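Local coordinates for spore coat polysaccharide biosynthesis protein SpsE (Bacillus subtilis, PDB 1VLI) that probably works as an N-acylneuraminate-9-phosphate synthase-type enzyme in the biosynthesis of spore coat polysaccharide, at residues Glu97-Ala100 with Glu101-Leu104; Leu206-Ile209 with Pro210-Ala213; Lys301-Thr304 with Ala305-Glu309. All coordinates share one frame; numbering follows the deposited sequence.

Contact 1. Residues Glu97-Ala100 with Glu101-Leu104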
ATOM      1  N   GLU A  97      -8.271 -13.500  -2.511  1.00 63.31           N
ATOM      2  CA  GLU A  97      -9.529 -12.896  -2.114  1.00 63.84           C
ATOM      3  C   GLU A  97     -10.655 -13.170  -3.074  1.00 64.21           C
ATOM      4  O   GLU A  97     -11.737 -13.494  -2.625  1.00 65.62           O
ATOM      5  CB  GLU A  97      -9.424 -11.385  -1.860  1.00 63.99           C
ATOM      6  CG  GLU A  97      -9.335 -11.031  -0.378  1.00 73.58           C
ATOM      7  CD  GLU A  97     -10.644 -11.244   0.367  1.00 79.89           C
ATOM      8  OE1 GLU A  97     -11.715 -11.090  -0.263  1.00 79.44           O
ATOM      9  OE2 GLU A  97     -10.602 -11.561   1.585  1.00 85.25           O
HETATM   10  N   MSE A  98     -10.433 -13.001  -4.376  1.00 64.25           N
HETATM   11  CA  MSE A  98     -11.486 -13.257  -5.364  1.00 65.07           C
HETATM   12  C   MSE A  98     -11.187 -14.564  -6.085  1.00 62.44           C
HETATM   13  O   MSE A  98     -10.017 -14.935  -6.195  1.00 63.95           O
HETATM   14  CB  MSE A  98     -11.543 -12.139  -6.387  1.00 65.57           C
HETATM   15  CG  MSE A  98     -11.760 -10.760  -5.815  1.00 69.19           C
HETATM   16 SE   MSE A  98     -11.471  -9.369  -7.189  1.00 69.34          SE
HETATM   17  CE  MSE A  98      -9.442  -9.468  -7.282  1.00 55.97           C
ATOM     18  N   PRO A  99     -12.215 -15.263  -6.579  1.00 59.84           N
ATOM     19  CA  PRO A  99     -11.988 -16.490  -7.371  1.00 57.71           C
ATOM     20  C   PRO A  99     -11.074 -16.248  -8.583  1.00 57.52           C
ATOM     21  O   PRO A  99     -11.266 -15.289  -9.325  1.00 56.64           O
ATOM     22  CB  PRO A  99     -13.395 -16.878  -7.836  1.00 53.58           C
ATOM     23  CG  PRO A  99     -14.284 -16.296  -6.793  1.00 56.11           C
ATOM     24  CD  PRO A  99     -13.655 -14.964  -6.438  1.00 58.46           C
ATOM     25  N   ALA A 100     -10.082 -17.117  -8.758  1.00 57.94           N
ATOM     26  CA  ALA A 100      -9.132 -17.014  -9.852  1.00 58.50           C
ATOM     27  C   ALA A 100      -9.783 -16.873 -11.237  1.00 60.37           C
ATOM     28  O   ALA A 100      -9.198 -16.247 -12.136  1.00 60.29           O
ATOM     29  CB  ALA A 100      -8.187 -18.195  -9.821  1.00 58.42           C
ATOM     30  N   GLU A 101     -10.989 -17.416 -11.410  1.00 60.25           N
ATOM     31  CA  GLU A 101     -11.654 -17.318 -12.710  1.00 62.72           C
ATOM     32  C   GLU A 101     -12.227 -15.945 -12.998  1.00 62.30           C
ATOM     33  O   GLU A 101     -12.698 -15.695 -14.120  1.00 62.21           O
ATOM     34  CB  GLU A 101     -12.706 -18.415 -12.936  1.00 64.83           C
ATOM     35  CG  GLU A 101     -13.903 -18.424 -11.992  1.00 75.08           C
ATOM     36  CD  GLU A 101     -13.709 -19.270 -10.726  1.00 85.24           C
ATOM     37  OE1 GLU A 101     -12.563 -19.725 -10.408  1.00 74.42           O
ATOM     38  OE2 GLU A 101     -14.739 -19.471 -10.031  1.00 88.88           O
ATOM     39  N   TRP A 102     -12.187 -15.062 -11.999  1.00 59.35           N
ATOM     40  CA  TRP A 102     -12.639 -13.675 -12.174  1.00 59.19           C
ATOM     41  C   TRP A 102     -11.628 -12.812 -12.909  1.00 56.59           C
ATOM     42  O   TRP A 102     -12.015 -11.910 -13.635  1.00 58.21           O
ATOM     43  CB  TRP A 102     -12.884 -13.010 -10.828  1.00 59.96           C
ATOM     44  CG  TRP A 102     -14.152 -13.353 -10.128  1.00 62.73           C
ATOM     45  CD1 TRP A 102     -14.966 -14.442 -10.346  1.00 61.46           C
ATOM     46  CD2 TRP A 102     -14.741 -12.627  -9.044  1.00 61.13           C
ATOM     47  NE1 TRP A 102     -16.029 -14.418  -9.475  1.00 57.08           N
ATOM     48  CE2 TRP A 102     -15.913 -13.314  -8.662  1.00 69.62           C
ATOM     49  CE3 TRP A 102     -14.391 -11.470  -8.345  1.00 65.61           C
ATOM     50  CZ2 TRP A 102     -16.736 -12.866  -7.618  1.00 65.50           C
ATOM     51  CZ3 TRP A 102     -15.209 -11.030  -7.316  1.00 65.70           C
ATOM     52  CH2 TRP A 102     -16.365 -11.727  -6.962  1.00 64.90           C
ATOM     53  N   ILE A 103     -10.346 -13.115 -12.733  1.00 55.97           N
ATOM     54  CA  ILE A 103      -9.246 -12.186 -12.988  1.00 56.64           C
ATOM     55  C   ILE A 103      -9.082 -11.730 -14.444  1.00 58.39           C
ATOM     56  O   ILE A 103      -9.046 -10.522 -14.708  1.00 62.08           O
ATOM     57  CB  ILE A 103      -7.924 -12.746 -12.385  1.00 56.24           C
ATOM     58  CG1 ILE A 103      -8.090 -13.027 -10.878  1.00 57.31           C
ATOM     59  CG2 ILE A 103      -6.759 -11.800 -12.638  1.00 57.33           C
ATOM     60  CD1 ILE A 103      -8.399 -11.780  -9.980  1.00 53.73           C
ATOM     61  N   LEU A 104      -8.987 -12.661 -15.388  1.00 58.42           N
ATOM     62  CA  LEU A 104      -8.923 -12.279 -16.819  1.00 59.59           C
ATOM     63  C   LEU A 104     -10.140 -11.443 -17.263  1.00 60.25           C
ATOM     64  O   LEU A 104      -9.955 -10.349 -17.825  1.00 60.46           O
ATOM     65  CB  LEU A 104      -8.662 -13.488 -17.741  1.00 56.33           C
ATOM     66  CG  LEU A 104      -7.323 -14.204 -17.433  1.00 61.79           C
ATOM     67  CD1 LEU A 104      -6.958 -15.258 -18.473  1.00 57.54           C
ATOM     68  CD2 LEU A 104      -6.151 -13.221 -17.254  1.00 51.61           C
TER
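The ring of Pro-99 lies over one face of the Trp-102 indole, and this CH-pi contact is the tight part of a turn leading into a helix. Pro-99 CD stands 3.7 Å from the centroid of the five-membered ring and only 16° off its normal, which suits a proline, whose CD hydrogens are polarised by the adjoining nitrogen. The backbone holds the two rings together, since Trp-102 N donates to Pro-99 O at 2.8 Å from above the carbonyl plane. The next backbone bond, Ile-103 N to Ala-100 O, is weak at 3.4 Å. Met-98, a selenomethionine, crosses the indole at about a right angle. Its CB meets Trp-102 CE3 at 3.5 Å, and its SE sits at the edge of the six-membered ring, 5.0 Å from the centroid, in a Met-aromatic contact. The chain then bends at chi3 (-74°), which carries Met-98 CE to within 3.7 Å of Ile-103 CD1; a flexible selenoether chain can serve both partners. By contrast, the outer side is loose: Ala-100 and Glu-101 are exposed, and the carboxylate of Glu-101 merely rests beside Pro-99 CB. The turn closes the loop that follows helix 89-92 and runs into helix 103-112. His-39 meets the Trp-102 ring edge-to-face, while Met-98 leans on Met-65 in the loop beyond strand 60-63.

Contact 2. Residues Leu206-Ile209 with Pro210-Ala213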
ATOM      1  N   LEU A 206      -1.960  17.180   6.417  1.00 52.17           N
ATOM      2  CA  LEU A 206      -1.601  17.431   5.011  1.00 50.97           C
ATOM      3  C   LEU A 206      -0.293  18.209   4.769  1.00 51.68           C
ATOM      4  O   LEU A 206       0.269  18.149   3.666  1.00 48.01           O
ATOM      5  CB  LEU A 206      -2.764  18.101   4.273  1.00 49.66           C
ATOM      6  CG  LEU A 206      -4.108  17.379   4.181  1.00 55.17           C
ATOM      7  CD1 LEU A 206      -4.975  18.005   3.096  1.00 56.17           C
ATOM      8  CD2 LEU A 206      -3.899  15.904   3.877  1.00 55.21           C
ATOM      9  N   SER A 207       0.202  18.943   5.782  1.00 52.23           N
ATOM     10  CA  SER A 207       1.496  19.618   5.616  1.00 55.43           C
ATOM     11  C   SER A 207       2.623  18.597   5.356  1.00 56.61           C
ATOM     12  O   SER A 207       3.709  18.959   4.932  1.00 61.05           O
ATOM     13  CB  SER A 207       1.827  20.537   6.801  1.00 57.15           C
ATOM     14  OG  SER A 207       1.676  19.823   8.005  1.00 60.31           O
ATOM     15  N   VAL A 208       2.339  17.318   5.565  1.00 54.85           N
ATOM     16  CA  VAL A 208       3.279  16.271   5.282  1.00 53.69           C
ATOM     17  C   VAL A 208       3.574  16.128   3.795  1.00 58.25           C
ATOM     18  O   VAL A 208       4.690  15.748   3.406  1.00 59.04           O
ATOM     19  CB  VAL A 208       2.765  14.936   5.838  1.00 55.28           C
ATOM     20  CG1 VAL A 208       3.498  13.732   5.212  1.00 59.10           C
ATOM     21  CG2 VAL A 208       2.877  14.914   7.340  1.00 53.29           C
ATOM     22  N   ILE A 209       2.576  16.423   2.958  1.00 59.83           N
ATOM     23  CA  ILE A 209       2.732  16.276   1.516  1.00 57.13           C
ATOM     24  C   ILE A 209       3.868  17.144   0.919  1.00 55.44           C
ATOM     25  O   ILE A 209       4.787  16.562   0.343  1.00 55.70           O
ATOM     26  CB  ILE A 209       1.372  16.473   0.789  1.00 59.07           C
ATOM     27  CG1 ILE A 209       0.443  15.293   1.113  1.00 59.05           C
ATOM     28  CG2 ILE A 209       1.591  16.641  -0.728  1.00 51.27           C
ATOM     29  CD1 ILE A 209      -1.002  15.464   0.571  1.00 59.49           C
ATOM     30  N   PRO A 210       3.825  18.487   1.034  1.00 53.39           N
ATOM     31  CA  PRO A 210       4.999  19.315   0.667  1.00 54.28           C
ATOM     32  C   PRO A 210       6.319  18.970   1.334  1.00 54.30           C
ATOM     33  O   PRO A 210       7.352  19.039   0.674  1.00 58.10           O
ATOM     34  CB  PRO A 210       4.570  20.777   0.967  1.00 51.04           C
ATOM     35  CG  PRO A 210       3.321  20.690   1.725  1.00 50.20           C
ATOM     36  CD  PRO A 210       2.664  19.331   1.389  1.00 52.16           C
HETATM   37  N   MSE A 211       6.308  18.571   2.602  1.00 54.19           N
HETATM   38  CA  MSE A 211       7.527  18.160   3.271  1.00 50.65           C
HETATM   39  C   MSE A 211       8.144  16.964   2.533  1.00 54.73           C
HETATM   40  O   MSE A 211       9.326  16.998   2.162  1.00 54.87           O
HETATM   41  CB  MSE A 211       7.215  17.766   4.710  1.00 51.07           C
HETATM   42  CG  MSE A 211       8.420  17.475   5.556  1.00 49.02           C
HETATM   43 SE   MSE A 211       9.061  15.674   5.398  1.00 62.91          SE
HETATM   44  CE  MSE A 211       7.588  14.676   6.382  1.00 58.73           C
ATOM     45  N   LEU A 212       7.360  15.902   2.314  1.00 53.36           N
ATOM     46  CA  LEU A 212       7.883  14.752   1.547  1.00 53.35           C
ATOM     47  C   LEU A 212       8.358  15.123   0.149  1.00 49.83           C
ATOM     48  O   LEU A 212       9.347  14.610  -0.324  1.00 53.35           O
ATOM     49  CB  LEU A 212       6.886  13.597   1.453  1.00 49.36           C
ATOM     50  CG  LEU A 212       6.544  12.925   2.774  1.00 62.23           C
ATOM     51  CD1 LEU A 212       5.484  11.889   2.524  1.00 53.76           C
ATOM     52  CD2 LEU A 212       7.801  12.330   3.528  1.00 55.94           C
ATOM     53  N   ALA A 213       7.681  16.037  -0.494  1.00 48.76           N
ATOM     54  CA  ALA A 213       8.017  16.375  -1.876  1.00 51.89           C
ATOM     55  C   ALA A 213       9.379  17.063  -1.964  1.00 53.55           C
ATOM     56  O   ALA A 213      10.179  16.802  -2.871  1.00 54.38           O
ATOM     57  CB  ALA A 213       6.927  17.266  -2.487  1.00 42.43           C
TER
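Val-208 and Leu-212, one helical turn apart, lie side by side and point the same way, with Val-208 CG1 3.8 Å from Leu-212 CD1. The valine branch reaches along the helix because CG1 is anti to the backbone N (chi1 163°), while Leu-212 CG, anti to its own carbonyl carbon and beside the N, lies 4.0 Å from Val-208 CG1. Beneath this apolar pair Leu-212 N donates to Val-208 O at 2.9 Å in a nearly straight bond (176°). Met-211, a selenomethionine, leaves the helix in another direction; its chain bends at chi2 and chi3 and brings CE to a looser 4.4 Å from Val-208 CG1. Ala-213 N bonds to Ile-209 O at 3.1 Å in the carbonyl plane, continuing the helical pattern. Pro-210 suits the first turn, where a missing N-H costs little. Pro-210 CD lies 3.5 Å from Leu-206 O, an oxygen that already accepts from the backbone of Ile-209. Pro-210 CG lies 3.7 Å from Ser-207 O. An alanine here, lacking the ring that fixes phi, would probably lose these CD and CG contacts and leave the first turn freer to flex. Toward the barrel, Leu-206 and Ile-209 rest on Phe-223, and Leu-212 and Ala-213 on Ile-221. The helix thus packs its apolar side on strand 220-225, as the helix of a beta-alpha-beta unit does in a TIM barrel; this unit is strand 188-193, helix 208-215, strand 220-225.

Contact 3. Residues Lys301-Thr304 with Ala305-Glu309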
ATOM      1  N   LYS A 301       6.588  14.051  10.030  1.00 80.51           N
ATOM      2  CA  LYS A 301       6.086  12.746   9.558  1.00 77.08           C
ATOM      3  C   LYS A 301       6.230  11.777  10.692  1.00 77.71           C
ATOM      4  O   LYS A 301       7.346  11.520  11.142  1.00 78.30           O
ATOM      5  CB  LYS A 301       6.873  12.230   8.348  1.00 75.45           C
ATOM      6  CG  LYS A 301       6.423  10.874   7.826  1.00 70.27           C
ATOM      7  CD  LYS A 301       4.930  10.846   7.594  1.00 56.48           C
ATOM      8  CE  LYS A 301       4.519   9.539   6.958  1.00 67.42           C
ATOM      9  NZ  LYS A 301       3.051   9.562   6.606  1.00 67.45           N
ATOM     10  N   THR A 302       5.092  11.269  11.163  1.00 78.88           N
ATOM     11  CA  THR A 302       5.035  10.396  12.337  1.00 81.79           C
ATOM     12  C   THR A 302       3.672   9.673  12.468  1.00 84.64           C
ATOM     13  O   THR A 302       2.735  10.002  11.766  1.00 85.00           O
ATOM     14  CB  THR A 302       5.398  11.203  13.627  1.00 80.25           C
ATOM     15  OG1 THR A 302       5.515  10.302  14.727  1.00 81.24           O
ATOM     16  CG2 THR A 302       4.281  12.175  14.042  1.00 75.24           C
ATOM     17  N   THR A 303       3.571   8.691  13.363  1.00 88.79           N
ATOM     18  CA  THR A 303       2.283   8.052  13.677  1.00 90.66           C
ATOM     19  C   THR A 303       1.331   8.997  14.462  1.00 92.29           C
ATOM     20  O   THR A 303       1.790   9.843  15.252  1.00 93.67           O
ATOM     21  CB  THR A 303       2.542   6.719  14.424  1.00 91.04           C
ATOM     22  OG1 THR A 303       1.341   5.933  14.459  1.00 93.71           O
ATOM     23  CG2 THR A 303       2.907   6.964  15.890  1.00 88.91           C
ATOM     24  N   THR A 304       0.020   8.872  14.239  1.00 92.89           N
ATOM     25  CA  THR A 304      -0.956   9.761  14.904  1.00 94.38           C
ATOM     26  C   THR A 304      -1.392   9.259  16.297  1.00 96.23           C
ATOM     27  O   THR A 304      -1.077   8.124  16.689  1.00 95.59           O
ATOM     28  CB  THR A 304      -2.203  10.073  14.002  1.00 93.59           C
ATOM     29  OG1 THR A 304      -2.819   8.852  13.572  1.00 93.98           O
ATOM     30  CG2 THR A 304      -1.804  10.786  12.694  1.00 89.24           C
ATOM     31  N   ALA A 305      -2.091  10.125  17.041  1.00 97.81           N
ATOM     32  CA  ALA A 305      -2.715   9.753  18.318  1.00 99.36           C
ATOM     33  C   ALA A 305      -3.691   8.564  18.191  1.00100.73           C
ATOM     34  O   ALA A 305      -3.770   7.749  19.112  1.00100.65           O
ATOM     35  CB  ALA A 305      -3.396  10.965  18.970  1.00 98.98           C
ATOM     36  N   ILE A 306      -4.401   8.464  17.051  1.00102.31           N
ATOM     37  CA  ILE A 306      -5.360   7.356  16.751  1.00102.34           C
ATOM     38  C   ILE A 306      -4.763   6.116  16.035  1.00105.17           C
ATOM     39  O   ILE A 306      -5.457   5.107  15.842  1.00103.91           O
ATOM     40  CB  ILE A 306      -6.631   7.865  15.975  1.00101.68           C
ATOM     41  CG1 ILE A 306      -6.234   8.551  14.662  1.00 99.26           C
ATOM     42  CG2 ILE A 306      -7.515   8.745  16.876  1.00101.58           C
ATOM     43  CD1 ILE A 306      -7.347   8.654  13.645  1.00100.40           C
ATOM     44  N   GLU A 307      -3.494   6.205  15.633  1.00108.34           N
ATOM     45  CA  GLU A 307      -2.738   5.039  15.149  1.00111.51           C
ATOM     46  C   GLU A 307      -1.855   4.454  16.283  1.00113.00           C
ATOM     47  O   GLU A 307      -1.973   3.275  16.618  1.00112.63           O
ATOM     48  CB  GLU A 307      -1.915   5.386  13.888  1.00112.12           C
ATOM     49  CG  GLU A 307      -2.736   5.659  12.621  1.00112.14           C
ATOM     50  CD  GLU A 307      -1.993   6.505  11.579  1.00110.87           C
ATOM     51  OE1 GLU A 307      -1.369   7.532  11.930  1.00103.67           O
ATOM     52  OE2 GLU A 307      -2.041   6.153  10.388  1.00103.38           O
ATOM     53  N   GLY A 308      -0.987   5.287  16.863  1.00114.94           N
ATOM     54  CA  GLY A 308      -0.220   4.943  18.070  1.00117.79           C
ATOM     55  C   GLY A 308       0.896   3.915  17.929  1.00120.01           C
ATOM     56  O   GLY A 308       0.714   2.746  18.295  1.00121.63           O
ATOM     57  N   GLU A 309       2.055   4.368  17.434  1.00120.74           N
ATOM     58  CA  GLU A 309       3.282   3.552  17.194  1.00120.40           C
ATOM     59  C   GLU A 309       3.069   2.157  16.565  1.00118.71           C
ATOM     60  O   GLU A 309       3.497   1.122  17.106  1.00117.45           O
ATOM     61  CB  GLU A 309       4.197   3.502  18.430  1.00119.58           C
ATOM     62  CG  GLU A 309       3.639   2.724  19.610  1.00121.07           C
ATOM     63  CD  GLU A 309       4.511   2.835  20.839  1.00123.03           C
ATOM     64  OE1 GLU A 309       4.894   3.975  21.199  1.00126.60           O
ATOM     65  OE2 GLU A 309       4.804   1.780  21.446  1.00128.65           O
TER
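Thr-304 turns OG1 between its backbone N and carbonyl carbon (chi1 55°), and Glu-307 sends CG back beside its own N (chi1 -69°) and then runs extended, so that carboxylate and hydroxyl meet across one tight turn of chain. It is an alpha-turn, defined by the bond from Gly-308 N to Thr-304 O, four residues back, at 2.8 Å. Inside it, Glu-307 OE1 takes two donors from one residue: Thr-304 N at 3.0 Å, on its anti lone pair, and Thr-304 OG1 at 2.6 Å, which approaches from 42° above the carboxylate plane. Two bonds of different direction fix the rotation of the carboxylate, and threonine fits because its hydroxyl lies close to its own N-H while its methyl, CG2, also packs near OE1.

The backbone strengthens the same turn, for Glu-307 N adds a weak bond to Thr-304 O beside that of Gly-308. Gly-308 has positive phi, a region more easily entered without a side chain, and it releases the chain toward Glu-309, the N-cap of helix 310-313. The turn lies between helix 293-296 and helix 310-313, near the C-terminal ends of barrel strands: Glu-307 touches Val-194 and Ala-195 just after strand 188-193, and its side chain is about 10 Å from the zinc ion held by His-226 and His-248. Ile-306 packs against Tyr-203. The side chains of Thr-303 and Glu-307 slide past each other in opposite directions, with Thr-303 OG1 3.4 Å from Glu-307 CB.

How the contacts relate
From the N terminus, the three contacts follow in series, none nesting in or crossing another, and each closes only a short turn of continuous chain. Contact 1 forms the entry to helix 103-112, before barrel strand 116-118. Contact 2 starts helix 208-215 on the opposite side of the chain's centre, about 37 Å away between centres. Contact 3 comes after the last long barrel helix, 266-285, and leads into helix 310-313. Contacts 2 and 3 touch: the Lys-301 side chain packs on Val-208 and Met-211, joining the 301-309 loop to helix 208-215, while its NZ reaches Thr-165. Contact 1 touches neither.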